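Local structure of uncharacterized protein (Legionella longbeachae NSW150, 4JZA) at residues A[130-142]-A[333-345]. The protein is a Legionella phosphoinositide phosphatase that probably removes a phosphate from the inositol headgroup of phosphatidylinositol 3-phosphate. Residues are numbered along the deposited sequence; the frame is centred on the assembly and turned at random.
Sequences NEAEQYALMGEGR and DAVSFLSSRHRTL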
ATOM      1  N   ASN A 130      -5.890   0.398   3.100  1.00 35.64           N
ATOM      2  CA  ASN A 130      -4.645  -0.132   2.584  1.00 33.54           C
ATOM      3  C   ASN A 130      -3.530   0.773   2.973  1.00 32.91           C
ATOM      4  O   ASN A 130      -2.496   0.325   3.428  1.00 34.97           O
ATOM      5  CB  ASN A 130      -4.724  -0.246   1.067  1.00 34.59           C
ATOM      6  CG  ASN A 130      -3.512  -0.938   0.466  1.00 34.81           C
ATOM      7  OD1 ASN A 130      -3.199  -2.072   0.815  1.00 32.49           O
ATOM      8  ND2 ASN A 130      -2.833  -0.249  -0.457  1.00 35.30           N
ATOM      9  N   GLU A 131      -3.765   2.070   2.816  1.00 35.63           N
ATOM     10  CA  GLU A 131      -2.744   3.143   3.096  1.00 33.56           C
ATOM     11  C   GLU A 131      -2.643   3.466   4.564  1.00 32.40           C
ATOM     12  O   GLU A 131      -1.552   3.698   5.073  1.00 34.58           O
ATOM     13  CB  GLU A 131      -2.972   4.412   2.217  1.00 32.73           C
ATOM     14  CG  GLU A 131      -2.704   4.129   0.738  1.00 33.07           C
ATOM     15  CD  GLU A 131      -3.230   5.163  -0.232  1.00 35.56           C
ATOM     16  OE1 GLU A 131      -2.983   6.380  -0.104  1.00 39.73           O
ATOM     17  OE2 GLU A 131      -3.897   4.782  -1.182  1.00 41.75           O
ATOM     18  N   ALA A 132      -3.747   3.426   5.278  1.00 33.63           N
ATOM     19  CA  ALA A 132      -3.653   3.507   6.741  1.00 36.10           C
ATOM     20  C   ALA A 132      -2.796   2.393   7.312  1.00 34.40           C
ATOM     21  O   ALA A 132      -2.026   2.625   8.194  1.00 35.25           O
ATOM     22  CB  ALA A 132      -5.030   3.495   7.402  1.00 37.67           C
ATOM     23  N   GLU A 133      -2.890   1.188   6.796  1.00 36.77           N
ATOM     24  CA  GLU A 133      -2.046   0.131   7.326  1.00 39.19           C
ATOM     25  C   GLU A 133      -0.555   0.433   7.116  1.00 38.58           C
ATOM     26  O   GLU A 133       0.260   0.160   7.973  1.00 39.98           O
ATOM     27  CB  GLU A 133      -2.377  -1.192   6.660  1.00 43.21           C
ATOM     28  CG  GLU A 133      -1.720  -2.369   7.363  1.00 46.64           C
ATOM     29  CD  GLU A 133      -1.657  -3.641   6.530  1.00 47.79           C
ATOM     30  OE1 GLU A 133      -1.471  -4.672   7.189  1.00 46.43           O
ATOM     31  OE2 GLU A 133      -1.781  -3.630   5.269  1.00 44.88           O
ATOM     32  N   GLN A 134      -0.207   0.983   5.963  1.00 35.99           N
ATOM     33  CA  GLN A 134       1.167   1.287   5.647  1.00 34.38           C
ATOM     34  C   GLN A 134       1.763   2.293   6.601  1.00 32.93           C
ATOM     35  O   GLN A 134       2.837   2.084   7.108  1.00 32.10           O
ATOM     36  CB  GLN A 134       1.215   1.869   4.237  1.00 38.18           C
ATOM     37  CG  GLN A 134       0.863   0.909   3.095  1.00 38.89           C
ATOM     38  CD  GLN A 134       0.835   1.645   1.786  1.00 43.62           C
ATOM     39  OE1 GLN A 134       1.305   2.694   1.714  1.00 54.27           O
ATOM     40  NE2 GLN A 134       0.399   1.098   0.779  1.00 46.30           N
ATOM     41  N   TYR A 135       1.052   3.402   6.820  1.00 35.24           N
ATOM     42  CA  TYR A 135       1.462   4.430   7.783  1.00 35.63           C
ATOM     43  C   TYR A 135       1.431   3.851   9.212  1.00 36.72           C
ATOM     44  O   TYR A 135       2.346   4.142   9.990  1.00 35.99           O
ATOM     45  CB  TYR A 135       0.632   5.709   7.683  1.00 35.26           C
ATOM     46  CG  TYR A 135       1.051   6.592   6.560  1.00 35.34           C
ATOM     47  CD1 TYR A 135       0.503   6.449   5.316  1.00 36.82           C
ATOM     48  CD2 TYR A 135       1.966   7.609   6.748  1.00 36.29           C
ATOM     49  CE1 TYR A 135       0.887   7.253   4.266  1.00 36.92           C
ATOM     50  CE2 TYR A 135       2.360   8.424   5.708  1.00 34.61           C
ATOM     51  CZ  TYR A 135       1.815   8.217   4.474  1.00 36.65           C
ATOM     52  OH  TYR A 135       2.180   8.980   3.422  1.00 41.22           O
ATOM     53  N   ALA A 136       0.470   3.004   9.562  1.00 33.57           N
ATOM     54  CA  ALA A 136       0.568   2.361  10.900  1.00 37.28           C
ATOM     55  C   ALA A 136       1.859   1.585  11.072  1.00 38.52           C
ATOM     56  O   ALA A 136       2.459   1.599  12.165  1.00 34.43           O
ATOM     57  CB  ALA A 136      -0.594   1.396  11.207  1.00 37.47           C
ATOM     58  N   LEU A 137       2.267   0.899   9.991  1.00 39.09           N
ATOM     59  CA  LEU A 137       3.499   0.111  10.003  1.00 39.12           C
ATOM     60  C   LEU A 137       4.778   0.976  10.038  1.00 42.11           C
ATOM     61  O   LEU A 137       5.746   0.600  10.715  1.00 42.66           O
ATOM     62  CB  LEU A 137       3.555  -0.838   8.810  1.00 38.38           C
ATOM     63  CG  LEU A 137       2.531  -1.962   8.818  1.00 39.03           C
ATOM     64  CD1 LEU A 137       2.516  -2.628   7.441  1.00 41.12           C
ATOM     65  CD2 LEU A 137       2.772  -2.992   9.927  1.00 39.22           C
HETATM   66  N   MSE A 138       4.793   2.089   9.296  1.00 40.55           N
HETATM   67  CA  MSE A 138       5.920   2.997   9.327  1.00 41.58           C
HETATM   68  C   MSE A 138       6.160   3.461  10.745  1.00 44.99           C
HETATM   69  O   MSE A 138       7.279   3.415  11.271  1.00 42.82           O
HETATM   70  CB  MSE A 138       5.572   4.171   8.454  1.00 42.58           C
HETATM   71  CG  MSE A 138       6.803   4.985   8.201  1.00 45.04           C
HETATM   72 SE   MSE A 138       6.440   6.449   6.974  0.92 50.92          SE
HETATM   73  CE  MSE A 138       5.305   7.631   8.085  1.00 44.17           C
ATOM     74  N   GLY A 139       5.081   3.871  11.400  1.00 49.99           N
ATOM     75  CA  GLY A 139       5.132   4.397  12.767  1.00 51.95           C
ATOM     76  C   GLY A 139       5.702   3.400  13.758  1.00 53.06           C
ATOM     77  O   GLY A 139       6.418   3.776  14.655  1.00 54.48           O
ATOM     78  N   GLU A 140       5.421   2.127  13.539  1.00 52.52           N
ATOM     79  CA  GLU A 140       5.732   1.076  14.469  1.00 54.35           C
ATOM     80  C   GLU A 140       7.194   0.669  14.330  1.00 52.21           C
ATOM     81  O   GLU A 140       7.772   0.180  15.276  1.00 51.61           O
ATOM     82  CB  GLU A 140       4.857  -0.141  14.158  1.00 63.29           C
ATOM     83  CG  GLU A 140       4.243  -0.865  15.353  1.00 79.71           C
ATOM     84  CD  GLU A 140       3.391  -2.096  14.940  1.00 98.61           C
ATOM     85  OE1 GLU A 140       3.863  -2.948  14.142  1.00 98.63           O
ATOM     86  OE2 GLU A 140       2.230  -2.235  15.407  1.00113.15           O
ATOM     87  N   GLY A 141       7.803   0.858  13.159  1.00 47.22           N
ATOM     88  CA  GLY A 141       9.159   0.360  12.932  1.00 46.27           C
ATOM     89  C   GLY A 141       9.222  -1.106  12.514  1.00 44.91           C
ATOM     90  O   GLY A 141       8.215  -1.776  12.465  1.00 44.66           O
ATOM     91  N   ARG A 142      10.423  -1.623  12.256  1.00 42.48           N
ATOM     92  CA  ARG A 142      10.600  -3.009  11.807  1.00 40.54           C
ATOM     93  C   ARG A 142      11.652  -3.743  12.622  1.00 41.07           C
ATOM     94  O   ARG A 142      12.736  -3.196  12.865  1.00 38.69           O
ATOM     95  CB  ARG A 142      11.048  -3.026  10.333  1.00 40.67           C
ATOM     96  CG  ARG A 142      10.999  -4.391   9.641  1.00 39.58           C
ATOM     97  CD  ARG A 142      11.665  -4.325   8.270  1.00 42.23           C
ATOM     98  NE  ARG A 142      11.285  -5.416   7.355  1.00 39.90           N
ATOM     99  CZ  ARG A 142      11.421  -5.373   6.018  1.00 40.80           C
ATOM    100  NH1 ARG A 142      11.942  -4.320   5.404  1.00 43.19           N
ATOM    101  NH2 ARG A 142      11.002  -6.379   5.267  1.00 42.19           N
ATOM    102  N   ASP A 333      12.093   9.039  14.035  1.00 47.88           N
ATOM    103  CA  ASP A 333      11.298   7.930  14.538  1.00 47.15           C
ATOM    104  C   ASP A 333       9.939   7.750  13.879  1.00 47.23           C
ATOM    105  O   ASP A 333       9.256   6.750  14.113  1.00 50.24           O
ATOM    106  CB  ASP A 333      11.123   8.091  16.034  1.00 49.78           C
ATOM    107  CG  ASP A 333      12.439   8.018  16.771  1.00 51.97           C
ATOM    108  OD1 ASP A 333      13.442   7.565  16.187  1.00 56.23           O
ATOM    109  OD2 ASP A 333      12.469   8.433  17.932  1.00 58.75           O
ATOM    110  N   ALA A 334       9.517   8.722  13.090  1.00 44.42           N
ATOM    111  CA  ALA A 334       8.306   8.575  12.336  1.00 41.76           C
ATOM    112  C   ALA A 334       8.568   7.852  11.005  1.00 40.96           C
ATOM    113  O   ALA A 334       7.626   7.484  10.310  1.00 42.29           O
ATOM    114  CB  ALA A 334       7.731   9.943  12.044  1.00 44.77           C
ATOM    115  N   VAL A 335       9.823   7.720  10.592  1.00 37.14           N
ATOM    116  CA  VAL A 335      10.089   7.204   9.266  1.00 35.81           C
ATOM    117  C   VAL A 335      11.238   6.194   9.267  1.00 37.34           C
ATOM    118  O   VAL A 335      12.101   6.217   8.372  1.00 37.52           O
ATOM    119  CB  VAL A 335      10.349   8.338   8.263  1.00 34.34           C
ATOM    120  CG1 VAL A 335       9.059   9.125   7.982  1.00 33.26           C
ATOM    121  CG2 VAL A 335      11.422   9.246   8.771  1.00 34.50           C
ATOM    122  N   SER A 336      11.228   5.287  10.257  1.00 36.73           N
ATOM    123  CA  SER A 336      12.337   4.382  10.424  1.00 39.15           C
ATOM    124  C   SER A 336      12.358   3.247   9.427  1.00 40.53           C
ATOM    125  O   SER A 336      13.371   2.570   9.293  1.00 45.27           O
ATOM    126  CB  SER A 336      12.387   3.831  11.837  1.00 39.92           C
ATOM    127  OG  SER A 336      11.399   2.861  12.047  1.00 42.12           O
ATOM    128  N   PHE A 337      11.246   3.058   8.725  1.00 41.57           N
ATOM    129  CA  PHE A 337      10.986   1.886   7.877  1.00 40.67           C
ATOM    130  C   PHE A 337       9.753   2.171   7.063  1.00 38.96           C
ATOM    131  O   PHE A 337       8.803   2.692   7.586  1.00 41.66           O
ATOM    132  CB  PHE A 337      10.671   0.693   8.763  1.00 40.07           C
ATOM    133  CG  PHE A 337       9.833  -0.368   8.101  1.00 40.89           C
ATOM    134  CD1 PHE A 337      10.241  -0.955   6.920  1.00 39.51           C
ATOM    135  CD2 PHE A 337       8.633  -0.809   8.680  1.00 41.53           C
ATOM    136  CE1 PHE A 337       9.517  -1.969   6.322  1.00 37.65           C
ATOM    137  CE2 PHE A 337       7.898  -1.827   8.085  1.00 38.63           C
ATOM    138  CZ  PHE A 337       8.344  -2.406   6.909  1.00 39.43           C
ATOM    139  N   LEU A 338       9.763   1.817   5.801  1.00 38.49           N
ATOM    140  CA  LEU A 338       8.605   1.987   4.926  1.00 38.95           C
ATOM    141  C   LEU A 338       8.253   0.628   4.299  1.00 38.95           C
ATOM    142  O   LEU A 338       9.082  -0.008   3.708  1.00 35.96           O
ATOM    143  CB  LEU A 338       8.931   2.993   3.801  1.00 36.01           C
ATOM    144  CG  LEU A 338       8.608   4.425   4.152  1.00 36.00           C
ATOM    145  CD1 LEU A 338       9.607   4.994   5.101  1.00 36.03           C
ATOM    146  CD2 LEU A 338       8.559   5.280   2.896  1.00 38.41           C
ATOM    147  N   SER A 339       7.004   0.230   4.418  1.00 40.17           N
ATOM    148  CA  SER A 339       6.479  -0.881   3.680  1.00 37.43           C
ATOM    149  C   SER A 339       6.734  -0.750   2.168  1.00 35.78           C
ATOM    150  O   SER A 339       6.678   0.328   1.598  1.00 32.34           O
ATOM    151  CB  SER A 339       4.970  -0.928   3.923  1.00 39.01           C
ATOM    152  OG  SER A 339       4.288  -1.693   2.912  1.00 44.36           O
ATOM    153  N   SER A 340       6.944  -1.895   1.531  1.00 36.20           N
ATOM    154  CA  SER A 340       7.107  -2.014   0.100  1.00 36.58           C
ATOM    155  C   SER A 340       5.981  -1.348  -0.705  1.00 37.74           C
ATOM    156  O   SER A 340       6.172  -0.953  -1.867  1.00 40.57           O
ATOM    157  CB  SER A 340       7.229  -3.510  -0.278  1.00 37.67           C
ATOM    158  OG  SER A 340       5.950  -4.148  -0.347  1.00 41.56           O
ATOM    159  N   ARG A 341       4.783  -1.242  -0.149  1.00 38.04           N
ATOM    160  CA  ARG A 341       3.679  -0.660  -0.951  1.00 37.41           C
ATOM    161  C   ARG A 341       3.669   0.851  -0.877  1.00 38.93           C
ATOM    162  O   ARG A 341       2.893   1.508  -1.551  1.00 38.64           O
ATOM    163  CB  ARG A 341       2.342  -1.102  -0.415  1.00 35.97           C
ATOM    164  CG  ARG A 341       2.029  -2.564  -0.548  1.00 36.33           C
ATOM    165  CD  ARG A 341       0.812  -2.846   0.336  1.00 37.46           C
ATOM    166  NE  ARG A 341       1.138  -2.988   1.746  1.00 35.01           N
ATOM    167  CZ  ARG A 341       0.274  -2.890   2.730  1.00 36.09           C
ATOM    168  NH1 ARG A 341      -1.008  -2.640   2.504  1.00 39.15           N
ATOM    169  NH2 ARG A 341       0.705  -3.041   3.962  1.00 38.15           N
ATOM    170  N   HIS A 342       4.523   1.384  -0.018  1.00 38.45           N
ATOM    171  CA  HIS A 342       4.428   2.728   0.424  1.00 35.21           C
ATOM    172  C   HIS A 342       5.438   3.543  -0.355  1.00 33.64           C
ATOM    173  O   HIS A 342       6.491   3.901   0.158  1.00 29.36           O
ATOM    174  CB  HIS A 342       4.710   2.803   1.929  1.00 35.33           C
ATOM    175  CG  HIS A 342       4.397   4.140   2.507  1.00 37.59           C
ATOM    176  ND1 HIS A 342       4.083   4.340   3.806  1.00 37.71           N
ATOM    177  CD2 HIS A 342       4.369   5.354   1.943  1.00 38.40           C
ATOM    178  CE1 HIS A 342       3.810   5.617   4.005  1.00 40.93           C
ATOM    179  NE2 HIS A 342       4.023   6.258   2.898  1.00 39.63           N
ATOM    180  N   ARG A 343       5.072   3.906  -1.578  1.00 35.43           N
ATOM    181  CA  ARG A 343       6.022   4.604  -2.455  1.00 37.73           C
ATOM    182  C   ARG A 343       5.685   6.058  -2.777  1.00 39.07           C
ATOM    183  O   ARG A 343       6.050   6.568  -3.856  1.00 39.09           O
ATOM    184  CB  ARG A 343       6.191   3.743  -3.709  1.00 38.61           C
ATOM    185  CG  ARG A 343       6.372   2.284  -3.323  1.00 37.25           C
ATOM    186  CD  ARG A 343       7.714   2.113  -2.630  1.00 39.29           C
ATOM    187  NE  ARG A 343       8.707   2.008  -3.675  1.00 39.06           N
ATOM    188  CZ  ARG A 343       9.584   2.919  -3.948  1.00 42.62           C
ATOM    189  NH1 ARG A 343       9.683   3.975  -3.195  1.00 48.88           N
ATOM    190  NH2 ARG A 343      10.395   2.754  -4.956  1.00 47.59           N
ATOM    191  N   THR A 344       4.988   6.712  -1.833  1.00 40.27           N
ATOM    192  CA  THR A 344       4.568   8.094  -1.954  1.00 39.45           C
ATOM    193  C   THR A 344       5.508   9.102  -1.251  1.00 43.02           C
ATOM    194  O   THR A 344       5.357  10.318  -1.418  1.00 41.75           O
ATOM    195  CB  THR A 344       3.159   8.274  -1.380  1.00 38.92           C
ATOM    196  OG1 THR A 344       3.101   7.768  -0.053  1.00 38.59           O
ATOM    197  CG2 THR A 344       2.171   7.545  -2.199  1.00 39.15           C
ATOM    198  N   LEU A 345       6.482   8.601  -0.484  1.00 42.79           N
ATOM    199  CA  LEU A 345       7.443   9.456   0.191  1.00 39.80           C
ATOM    200  C   LEU A 345       8.824   9.141  -0.379  1.00 41.77           C
ATOM    201  O   LEU A 345       9.134   8.001  -0.735  1.00 37.48           O
ATOM    202  CB  LEU A 345       7.411   9.190   1.682  1.00 39.80           C
ATOM    203  CG  LEU A 345       6.049   9.324   2.390  1.00 40.43           C
ATOM    204  CD1 LEU A 345       6.171   8.843   3.835  1.00 41.59           C
ATOM    205  CD2 LEU A 345       5.585  10.762   2.409  1.00 38.09           C
TER
HETATM  206  O   HOH W   1       4.961   2.142   5.223  1.00 32.59           O
HETATM  207  O   HOH W   2      -0.554   1.610  -1.863  1.00 37.00           O
HETATM  208  O   HOH W   3       9.459   4.649  12.269  1.00 35.94           O
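Arg341 turns back at chi3 (-80°), and this bend carries its guanidinium to Glu133, whose extended chain leaves the helix with CG opposite the backbone N (chi1 -169°). The salt bridge spans 2.9 Å from Arg341 NH2 to Glu133 OE2, and the oxygen is approached from above the carboxylate plane. Arg341 NH1 adds a hydrogen bond of 2.8 Å to Asn130 OD1; this acceptor lies in the guanidinium plane, although the donor stands well above the amide carbonyl plane. Gln134 CG covers one face of the guanidinium, so a helix turn supplies both its edge partners and its apolar cover. Ser339 OG accepts from Arg341 N in an ST turn, within the type I turn from Ser339 to His342. His342 points CE1 over the centre of the Tyr135 ring, with the planes 56° apart, while Tyr135 OH bonds to Gln317. A water joins Gln134 O, Ser339 N and His342 ND1. Farther along, the selenium of Met138 packs 3.9 Å from Val335 CG1 and also meets Leu338 and Leu345. Arg142 CB makes a CH-pi contact 3.8 Å from the Phe337 ring centroid, over the face, and its guanidinium reaches Asn350 and Gln611. A second water binds Met138 O, Asp333 O, Ser336 N and Ser336 OG. The contact thus packs helix 122-140 against the loop leading to strand 352-359. Because Arg48 and Ser51 hold Glu133 OE1, the buried carboxylate is shared between two arginines, which would probably favour its ionised form and partly offset their charge.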